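Local coordinates for protein AAR187Cp (Eremothecium gossypii, PDB 3ZIL) that probably regulates sister-chromatid cohesion as Wpl1, a Wapl-type partner of cohesin; this chain is its helical Wap1 domain, at residues 68-76 and 85-93; 112-121 and 145-155. All coordinates share one frame; numbering follows the deposited sequence.

Overall arrangement
Read from the N terminus, the chain runs through helix 54-72, turns at residues 73-80 and comes back along helix 81-93; interaction 1 closes this short loop. It then passes through helix 108-116 and, after helix 129-141, returns on helix 147-158, where interaction 2 closes a longer loop of 23 intervening residues. The two contacts follow in series, neither nested nor crossed, with centres about 14 Å apart. Helix 81-93 joins them: Gln-87, Ile-90 and Ala-91 face helix 54-72 and the turn after it, while Leu-85, Cys-88 and Asp-92 meet helix 147-158, where Asp-92 probably hydrogen-bonds Tyr-150. Successive helices are thereby tied into one all-helical stack within the Wap1 domain.

Interaction 1. Residues 68-76 and 85-93; sequences VWEWCFQGT and LLQCFIADK
The rings of Trp-69 and Phe-73 bear on Gln-87, Ile-90 and Ala-91 of helix 85-93. Phe-73 lays CE2 over the centre of one face of the Trp-69 indole, 3.4 Å above its plane, and turns its own rim to the partner helix. The backbone N of Ala-91 lies at that rim, in the ring plane, and Gln-87 O is also at the edge, 3.3 Å from Phe-73 CZ. One face of the phenyl ring carries Cys-72 CB from its own segment. The indole touches the partner helix with CH2, which is 3.8 Å from Ala-91 CA, while its NE1 is hydrogen-bonded to Arg-102 O, outside the two segments.

The pair forms an antiparallel helical hairpin, the N-to-C directions of the two short segments 159° apart, in a domain whose sequence family belongs to the TPR clan. Where helix 54-72 ends, Gln-87 takes over the polar work. With CG beside the backbone N (chi1 -71°) and the chain extended beyond it, the side chain runs antiparallel to that of Phe-73, its amide plane 10° from that of the ring. The NE2 group then donates twice, to Cys-72 O at 2.8 Å and to Gly-75 O, also at 2.8 Å. Both acceptors lie close to the amide plane, so the two bonds fix the rotation of the amide and bind the turn to the helix. Arg-39 of helix 36-52 donates to the same two carbonyls. About one turn further along the helix, Ile-90 points its CG2 branch at Cys-72 SG, 3.9 Å away, and touches Phe-73 CE2 with the same methyl.

Interaction 2. Residues 112-121 and 145-155; sequences ILPLATDEVF and TNTCEYALYIW
Ala-116 and Ala-151 bring their helices close together, and the packing around them is tight. Ala-151 CB sits 3.6 Å from Leu-115 CB and equally near the backbone N of Ala-116, while the methyl of Ala-116 meets both Leu-152 CD2 and the edge of the Trp-155 indole, in its plane. Ile-112 touches Trp-155 through CG2, 3.7 Å from Trp-155 CB. With Trp-155 CG anti to the backbone N (chi1 -174°), the indole extends alongside Leu-113, whose CD1 approaches CZ3. The axes of the short helical segments approach to 7.9 Å, consistent with alanines at the crossing, and Cys-148 CA makes a CA-H...O contact of 3.3 Å with Leu-115 O.

The two helices pack with their N-to-C directions 135° apart, within the all-helical Wap1 domain; helices 168-178 and 185-193 add contacts to Leu-152 and Trp-155. Toward residues 117-121 the fit is looser and two waters mediate it. One donates to Leu-115 O and Asp-118 O and accepts from Thr-147 OG1, 2.7 Å away; the second donates to Asp-118 O and accepts from Cys-148 N.

Phe-121, which also packs on Lys-81 and Leu-85 of helix 81-93, takes Asn-146 CA over the centre of one ring face as a CH-pi contact, 3.9 Å from the centroid, and Thr-147 OG1 comes in at the ring edge. Asn-146 is also the N-cap: OD1 accepts from Glu-149 N in a nearly straight bond (177°), and ND2 donates to the anti lone pair of Glu-149 OE2, so both ends of the amide are held.

Interaction 1. Residues 68-76 and 85-93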
loop_
_atom_site.group_PDB
_atom_site.type_symbol
_atom_site.label_atom_id
_atom_site.label_comp_id
_atom_site.label_asym_id
_atom_site.label_seq_id
_atom_site.Cartn_x
_atom_site.Cartn_y
_atom_site.Cartn_z
ATOM N N VAL A 68 27.185 18.620 -1.784
ATOM C CA VAL A 68 26.345 18.632 -0.566
ATOM C C VAL A 68 25.707 17.209 -0.359
ATOM O O VAL A 68 25.665 16.679 0.742
ATOM C CB VAL A 68 25.278 19.803 -0.616
ATOM C CG1 VAL A 68 24.171 19.696 0.454
ATOM C CG2 VAL A 68 25.992 21.105 -0.448
ATOM N N TRP A 69 25.246 16.591 -1.451
ATOM C CA TRP A 69 24.558 15.302 -1.381
ATOM C C TRP A 69 25.523 14.241 -0.940
ATOM O O TRP A 69 25.185 13.444 -0.093
ATOM C CB TRP A 69 23.982 14.920 -2.747
ATOM C CG TRP A 69 23.032 13.711 -2.750
ATOM C CD1 TRP A 69 23.349 12.346 -2.933
ATOM C CD2 TRP A 69 21.573 13.747 -2.533
ATOM N NE1 TRP A 69 22.219 11.551 -2.846
ATOM C CE2 TRP A 69 21.098 12.353 -2.657
ATOM C CE3 TRP A 69 20.637 14.775 -2.327
ATOM C CZ2 TRP A 69 19.759 12.037 -2.559
ATOM C CZ3 TRP A 69 19.276 14.448 -2.248
ATOM C CH2 TRP A 69 18.849 13.111 -2.352
ATOM N N GLU A 70 26.717 14.196 -1.548
ATOM C CA GLU A 70 27.676 13.122 -1.189
ATOM C C GLU A 70 28.141 13.297 0.256
ATOM O O GLU A 70 28.393 12.306 0.957
ATOM C CB GLU A 70 28.870 13.066 -2.153
ATOM C CG GLU A 70 28.474 12.557 -3.533
ATOM C CD GLU A 70 29.652 12.384 -4.517
ATOM O OE1 GLU A 70 30.798 12.793 -4.227
ATOM O OE2 GLU A 70 29.412 11.828 -5.609
ATOM N N TRP A 71 28.236 14.548 0.690
ATOM C CA TRP A 71 28.543 14.839 2.085
ATOM C C TRP A 71 27.435 14.363 3.002
ATOM O O TRP A 71 27.723 13.592 3.943
ATOM C CB TRP A 71 28.888 16.343 2.325
ATOM C CG TRP A 71 29.296 16.582 3.757
ATOM C CD1 TRP A 71 30.561 16.461 4.297
ATOM C CD2 TRP A 71 28.420 16.891 4.891
ATOM N NE1 TRP A 71 30.553 16.750 5.659
ATOM C CE2 TRP A 71 29.297 17.031 6.065
ATOM C CE3 TRP A 71 27.040 17.171 5.027
ATOM C CZ2 TRP A 71 28.799 17.330 7.325
ATOM C CZ3 TRP A 71 26.553 17.475 6.297
ATOM C CH2 TRP A 71 27.407 17.551 7.427
ATOM N N CYS A 72 26.164 14.720 2.727
ATOM C CA CYS A 72 25.082 14.290 3.611
ATOM C C CYS A 72 24.971 12.757 3.650
ATOM O O CYS A 72 24.668 12.190 4.687
ATOM C CB CYS A 72 23.693 14.878 3.241
ATOM S SG CYS A 72 23.661 16.713 3.373
ATOM N N PHE A 73 25.196 12.079 2.537
ATOM C CA PHE A 73 24.814 10.632 2.481
ATOM C C PHE A 73 26.017 9.764 2.460
ATOM O O PHE A 73 25.927 8.616 2.116
ATOM C CB PHE A 73 23.854 10.315 1.327
ATOM C CG PHE A 73 22.547 11.038 1.462
ATOM C CD1 PHE A 73 21.616 10.617 2.388
ATOM C CD2 PHE A 73 22.283 12.212 0.728
ATOM C CE1 PHE A 73 20.390 11.310 2.533
ATOM C CE2 PHE A 73 21.086 12.901 0.871
ATOM C CZ PHE A 73 20.145 12.461 1.810
ATOM N N GLN A 74 27.152 10.316 2.874
ATOM C CA GLN A 74 28.429 9.526 2.861
ATOM C C GLN A 74 28.318 8.284 3.797
ATOM O O GLN A 74 28.799 7.192 3.482
ATOM C CB GLN A 74 29.646 10.412 3.256
ATOM C CG GLN A 74 30.958 9.739 2.874
ATOM C CD GLN A 74 32.201 10.462 3.392
ATOM O OE1 GLN A 74 32.103 11.489 4.080
ATOM N NE2 GLN A 74 33.384 9.946 3.027
ATOM N N GLY A 75 27.715 8.493 4.949
ATOM C CA GLY A 75 27.402 7.417 5.875
ATOM C C GLY A 75 25.905 7.474 6.165
ATOM O O GLY A 75 25.311 8.578 6.350
ATOM N N THR A 76 25.276 6.312 6.177
ATOM C CA THR A 76 23.850 6.218 6.547
ATOM C C THR A 76 23.826 5.060 7.546
ATOM O O THR A 76 24.572 4.088 7.409
ATOM C CB THR A 76 22.976 5.897 5.345
ATOM O OG1 THR A 76 23.548 4.787 4.681
ATOM C CG2 THR A 76 22.953 7.016 4.292
ATOM N N LEU A 85 16.897 11.313 10.373
ATOM C CA LEU A 85 15.906 12.342 10.216
ATOM C C LEU A 85 16.365 13.563 9.407
ATOM O O LEU A 85 15.661 14.023 8.499
ATOM C CB LEU A 85 15.387 12.795 11.557
ATOM C CG LEU A 85 14.104 13.661 11.383
ATOM C CD1 LEU A 85 12.933 12.882 10.752
ATOM C CD2 LEU A 85 13.678 14.296 12.721
ATOM N N LEU A 86 17.531 14.115 9.768
ATOM C CA LEU A 86 18.122 15.194 9.027
ATOM C C LEU A 86 18.344 14.785 7.570
ATOM O O LEU A 86 18.173 15.599 6.680
ATOM C CB LEU A 86 19.484 15.563 9.673
ATOM C CG LEU A 86 19.451 15.944 11.148
ATOM C CD1 LEU A 86 20.845 16.264 11.773
ATOM C CD2 LEU A 86 18.447 17.067 11.374
ATOM N N GLN A 87 18.790 13.535 7.338
ATOM C CA GLN A 87 19.098 13.095 6.011
ATOM C C GLN A 87 17.808 12.967 5.234
ATOM O O GLN A 87 17.844 13.232 4.038
ATOM C CB GLN A 87 19.833 11.726 5.974
ATOM C CG GLN A 87 21.273 11.873 6.495
ATOM C CD GLN A 87 21.936 10.544 6.743
ATOM O OE1 GLN A 87 21.441 9.729 7.518
ATOM N NE2 GLN A 87 23.135 10.365 6.174
ATOM N N CYS A 88 16.733 12.505 5.869
ATOM C CA CYS A 88 15.420 12.455 5.134
ATOM C C CYS A 88 14.952 13.910 4.717
ATOM O O CYS A 88 14.466 14.085 3.621
ATOM C CB CYS A 88 14.340 11.852 5.999
ATOM S SG CYS A 88 14.491 10.107 6.406
ATOM N N PHE A 89 15.078 14.913 5.594
ATOM C CA PHE A 89 14.831 16.321 5.219
ATOM C C PHE A 89 15.660 16.807 3.979
ATOM O O PHE A 89 15.088 17.321 3.029
ATOM C CB PHE A 89 14.983 17.267 6.442
ATOM C CG PHE A 89 14.994 18.711 6.070
ATOM C CD1 PHE A 89 13.806 19.369 5.709
ATOM C CD2 PHE A 89 16.199 19.400 5.972
ATOM C CE1 PHE A 89 13.816 20.704 5.336
ATOM C CE2 PHE A 89 16.210 20.734 5.565
ATOM C CZ PHE A 89 15.017 21.385 5.247
ATOM N N ILE A 90 16.984 16.555 3.959
ATOM C CA ILE A 90 17.825 16.856 2.846
ATOM C C ILE A 90 17.286 16.224 1.546
ATOM O O ILE A 90 17.174 16.921 0.496
ATOM C CB ILE A 90 19.287 16.411 3.126
ATOM C CG1 ILE A 90 19.838 17.247 4.268
ATOM C CG2 ILE A 90 20.126 16.417 1.831
ATOM C CD1 ILE A 90 19.776 18.733 3.967
ATOM N N ALA A 91 17.006 14.926 1.572
ATOM C CA ALA A 91 16.501 14.260 0.361
ATOM C C ALA A 91 15.228 14.945 -0.118
ATOM O O ALA A 91 15.035 15.157 -1.317
ATOM C CB ALA A 91 16.194 12.796 0.615
ATOM N N ASP A 92 14.340 15.235 0.818
ATOM C CA ASP A 92 13.113 15.966 0.494
ATOM C C ASP A 92 13.308 17.460 0.099
ATOM O O ASP A 92 12.561 17.946 -0.707
ATOM C CB ASP A 92 12.148 15.831 1.644
ATOM C CG ASP A 92 10.725 16.308 1.329
ATOM O OD1 ASP A 92 10.268 16.122 0.169
ATOM O OD2 ASP A 92 10.061 16.821 2.320
ATOM N N LYS A 93 14.300 18.159 0.639
ATOM C CA LYS A 93 14.422 19.606 0.452
ATOM C C LYS A 93 15.168 19.867 -0.847
ATOM O O LYS A 93 14.842 20.824 -1.527
ATOM C CB LYS A 93 15.223 20.227 1.614
ATOM C CG LYS A 93 15.149 21.743 1.674
ATOM C CD LYS A 93 13.717 22.281 1.693
ATOM C CE LYS A 93 13.749 23.720 1.208
ATOM N NZ LYS A 93 12.710 24.457 1.956
#

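Interaction 2. Residues 112-121 and 145-155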
loop_
_atom_site.group_PDB
_atom_site.type_symbol
_atom_site.label_atom_id
_atom_site.label_comp_id
_atom_site.label_asym_id
_atom_site.label_seq_id
_atom_site.Cartn_x
_atom_site.Cartn_y
_atom_site.Cartn_z
ATOM N N ILE A 112 16.539 2.823 4.187
ATOM C CA ILE A 112 15.196 3.367 4.065
ATOM C C ILE A 112 14.169 2.382 4.664
ATOM O O ILE A 112 13.343 2.807 5.448
ATOM C CB ILE A 112 14.856 3.677 2.598
ATOM C CG1 ILE A 112 15.628 4.914 2.101
ATOM C CG2 ILE A 112 13.357 3.860 2.363
ATOM C CD1 ILE A 112 15.242 6.276 2.724
ATOM N N LEU A 113 14.186 1.105 4.252
ATOM C CA LEU A 113 13.174 0.120 4.741
ATOM C C LEU A 113 13.245 -0.014 6.259
ATOM O O LEU A 113 12.237 0.115 6.935
ATOM C CB LEU A 113 13.288 -1.268 4.019
ATOM C CG LEU A 113 12.610 -2.517 4.641
ATOM C CD1 LEU A 113 11.105 -2.297 4.865
ATOM C CD2 LEU A 113 12.847 -3.808 3.838
ATOM N N PRO A 114 14.466 -0.168 6.819
ATOM C CA PRO A 114 14.537 -0.173 8.292
ATOM C C PRO A 114 13.981 1.037 8.943
ATOM O O PRO A 114 13.246 0.923 9.962
ATOM C CB PRO A 114 16.063 -0.239 8.570
ATOM C CG PRO A 114 16.547 -1.087 7.481
ATOM C CD PRO A 114 15.762 -0.582 6.246
ATOM N N LEU A 115 14.364 2.221 8.472
ATOM C CA LEU A 115 13.792 3.403 9.049
ATOM C C LEU A 115 12.263 3.414 8.873
ATOM O O LEU A 115 11.500 3.765 9.828
ATOM C CB LEU A 115 14.333 4.635 8.369
ATOM C CG LEU A 115 15.769 5.110 8.626
ATOM C CD1 LEU A 115 15.976 6.355 7.736
ATOM C CD2 LEU A 115 15.835 5.323 10.109
ATOM N N ALA A 116 11.794 3.078 7.684
ATOM C CA ALA A 116 10.293 3.115 7.426
ATOM C C ALA A 116 9.411 2.302 8.380
ATOM O O ALA A 116 8.189 2.604 8.535
ATOM C CB ALA A 116 9.979 2.699 6.008
ATOM N N THR A 117 10.004 1.238 8.939
ATOM C CA THR A 117 9.325 0.207 9.732
ATOM C C THR A 117 9.717 0.193 11.220
ATOM O O THR A 117 9.361 -0.717 11.941
ATOM C CB THR A 117 9.513 -1.194 9.095
ATOM O OG1 THR A 117 10.885 -1.445 8.872
ATOM C CG2 THR A 117 8.804 -1.273 7.734
ATOM N N ASP A 118 10.406 1.240 11.692
ATOM C CA ASP A 118 10.727 1.338 13.089
ATOM C C ASP A 118 10.108 2.630 13.695
ATOM O O ASP A 118 10.665 3.732 13.524
ATOM C CB ASP A 118 12.247 1.329 13.224
ATOM C CG ASP A 118 12.701 1.414 14.664
ATOM O OD1 ASP A 118 11.873 1.392 15.648
ATOM O OD2 ASP A 118 13.879 1.628 14.808
ATOM N N GLU A 119 9.037 2.468 14.471
ATOM C CA GLU A 119 8.297 3.593 15.062
ATOM C C GLU A 119 9.002 4.271 16.262
ATOM O O GLU A 119 8.561 5.296 16.750
ATOM C CB GLU A 119 6.836 3.228 15.474
ATOM C CG GLU A 119 5.941 2.407 14.510
ATOM C CD GLU A 119 6.188 0.868 14.593
ATOM O OE1 GLU A 119 7.327 0.435 14.524
ATOM O OE2 GLU A 119 5.255 0.060 14.632
ATOM N N VAL A 120 10.089 3.727 16.732
ATOM C CA VAL A 120 10.669 4.299 17.946
ATOM C C VAL A 120 11.561 5.418 17.540
ATOM O O VAL A 120 12.425 5.241 16.668
ATOM C CB VAL A 120 11.557 3.311 18.692
ATOM C CG1 VAL A 120 10.700 2.245 19.363
ATOM C CG2 VAL A 120 12.717 2.799 17.798
ATOM N N PHE A 121 11.288 6.594 18.068
ATOM C CA PHE A 121 12.093 7.755 17.735
ATOM C C PHE A 121 12.480 8.464 19.038
ATOM O O PHE A 121 11.606 8.686 19.861
ATOM C CB PHE A 121 11.352 8.674 16.762
ATOM C CG PHE A 121 12.275 9.625 16.084
ATOM C CD1 PHE A 121 13.074 9.195 15.042
ATOM C CD2 PHE A 121 12.418 10.944 16.545
ATOM C CE1 PHE A 121 13.971 10.086 14.430
ATOM C CE2 PHE A 121 13.345 11.793 15.979
ATOM C CZ PHE A 121 14.132 11.365 14.935
ATOM N N THR A 145 8.201 14.462 12.074
ATOM C CA THR A 145 9.144 14.579 13.172
ATOM C C THR A 145 9.754 13.236 13.619
ATOM O O THR A 145 10.377 13.137 14.651
ATOM C CB THR A 145 8.567 15.432 14.296
ATOM O OG1 THR A 145 7.358 14.839 14.785
ATOM C CG2 THR A 145 8.266 16.827 13.728
ATOM N N ASN A 146 9.640 12.229 12.766
ATOM C CA ASN A 146 10.248 10.994 13.060
ATOM C C ASN A 146 10.566 10.346 11.715
ATOM O O ASN A 146 9.988 10.731 10.652
ATOM C CB ASN A 146 9.275 10.129 13.924
ATOM C CG ASN A 146 7.976 9.800 13.162
ATOM O OD1 ASN A 146 7.958 8.964 12.302
ATOM N ND2 ASN A 146 6.904 10.495 13.475
ATOM N N THR A 147 11.487 9.392 11.765
ATOM C CA THR A 147 11.996 8.779 10.583
ATOM C C THR A 147 11.049 7.701 10.045
ATOM O O THR A 147 11.074 7.393 8.870
ATOM C CB THR A 147 13.356 8.127 10.890
ATOM O OG1 THR A 147 13.289 7.568 12.199
ATOM C CG2 THR A 147 14.432 9.151 10.875
ATOM N N CYS A 148 10.200 7.131 10.864
ATOM C CA CYS A 148 9.245 6.135 10.314
ATOM C C CYS A 148 8.428 6.809 9.229
ATOM O O CYS A 148 8.435 6.419 8.052
ATOM C CB CYS A 148 8.335 5.549 11.438
ATOM S SG CYS A 148 6.899 4.598 10.756
ATOM N N GLU A 149 7.781 7.907 9.580
ATOM C CA GLU A 149 6.949 8.642 8.613
ATOM C C GLU A 149 7.782 9.353 7.541
ATOM O O GLU A 149 7.368 9.403 6.411
ATOM C CB GLU A 149 6.079 9.731 9.330
ATOM C CG GLU A 149 5.167 9.124 10.392
ATOM C CD GLU A 149 4.327 10.178 10.978
ATOM O OE1 GLU A 149 3.383 10.594 10.346
ATOM O OE2 GLU A 149 4.706 10.683 12.008
ATOM N N TYR A 150 8.922 9.998 7.901
ATOM C CA TYR A 150 9.681 10.653 6.865
ATOM C C TYR A 150 10.240 9.615 5.811
ATOM O O TYR A 150 10.314 9.905 4.662
ATOM C CB TYR A 150 10.784 11.572 7.455
ATOM C CG TYR A 150 10.827 12.933 6.742
ATOM C CD1 TYR A 150 10.554 13.025 5.362
ATOM C CD2 TYR A 150 11.096 14.131 7.446
ATOM C CE1 TYR A 150 10.547 14.250 4.693
ATOM C CE2 TYR A 150 11.104 15.357 6.774
ATOM C CZ TYR A 150 10.817 15.409 5.398
ATOM O OH TYR A 150 10.800 16.583 4.724
ATOM N N ALA A 151 10.675 8.444 6.250
ATOM C CA ALA A 151 11.310 7.472 5.398
ATOM C C ALA A 151 10.265 6.844 4.510
ATOM O O ALA A 151 10.501 6.721 3.283
ATOM C CB ALA A 151 11.963 6.410 6.251
ATOM N N LEU A 152 9.076 6.536 5.057
ATOM C CA LEU A 152 7.905 6.122 4.163
ATOM C C LEU A 152 7.643 7.177 3.033
ATOM O O LEU A 152 7.498 6.846 1.845
ATOM C CB LEU A 152 6.613 5.996 4.999
ATOM C CG LEU A 152 6.550 4.742 5.924
ATOM C CD1 LEU A 152 5.423 4.927 6.928
ATOM C CD2 LEU A 152 6.321 3.407 5.128
ATOM N N TYR A 153 7.589 8.446 3.467
ATOM C CA TYR A 153 7.377 9.564 2.544
ATOM C C TYR A 153 8.468 9.669 1.466
ATOM O O TYR A 153 8.165 9.780 0.323
ATOM C CB TYR A 153 7.289 10.895 3.302
ATOM C CG TYR A 153 6.978 12.057 2.399
ATOM C CD1 TYR A 153 5.652 12.294 1.967
ATOM C CD2 TYR A 153 7.994 12.891 1.946
ATOM C CE1 TYR A 153 5.352 13.355 1.151
ATOM C CE2 TYR A 153 7.706 13.926 1.104
ATOM C CZ TYR A 153 6.392 14.157 0.726
ATOM O OH TYR A 153 6.164 15.208 -0.140
ATOM N N ILE A 154 9.750 9.641 1.861
ATOM C CA ILE A 154 10.794 9.707 0.906
ATOM C C ILE A 154 10.673 8.565 -0.092
ATOM O O ILE A 154 10.838 8.774 -1.313
ATOM C CB ILE A 154 12.201 9.637 1.572
ATOM C CG1 ILE A 154 12.387 10.809 2.515
ATOM C CG2 ILE A 154 13.265 9.501 0.467
ATOM C CD1 ILE A 154 12.340 12.143 1.707
ATOM N N TRP A 155 10.492 7.352 0.443
ATOM C CA TRP A 155 10.465 6.137 -0.332
ATOM C C TRP A 155 9.358 6.179 -1.346
ATOM O O TRP A 155 9.581 5.861 -2.519
ATOM C CB TRP A 155 10.215 4.969 0.649
ATOM C CG TRP A 155 10.288 3.587 0.017
ATOM C CD1 TRP A 155 10.409 3.237 -1.361
ATOM C CD2 TRP A 155 10.179 2.313 0.730
ATOM N NE1 TRP A 155 10.382 1.869 -1.528
ATOM C CE2 TRP A 155 10.195 1.253 -0.305
ATOM C CE3 TRP A 155 9.996 1.956 2.079
ATOM C CZ2 TRP A 155 10.169 -0.069 0.038
ATOM C CZ3 TRP A 155 9.931 0.615 2.412
ATOM C CH2 TRP A 155 10.038 -0.383 1.405
HETATM O O HOH W 1 12.849 4.888 12.053
HETATM O O HOH W 2 10.242 6.762 13.932
#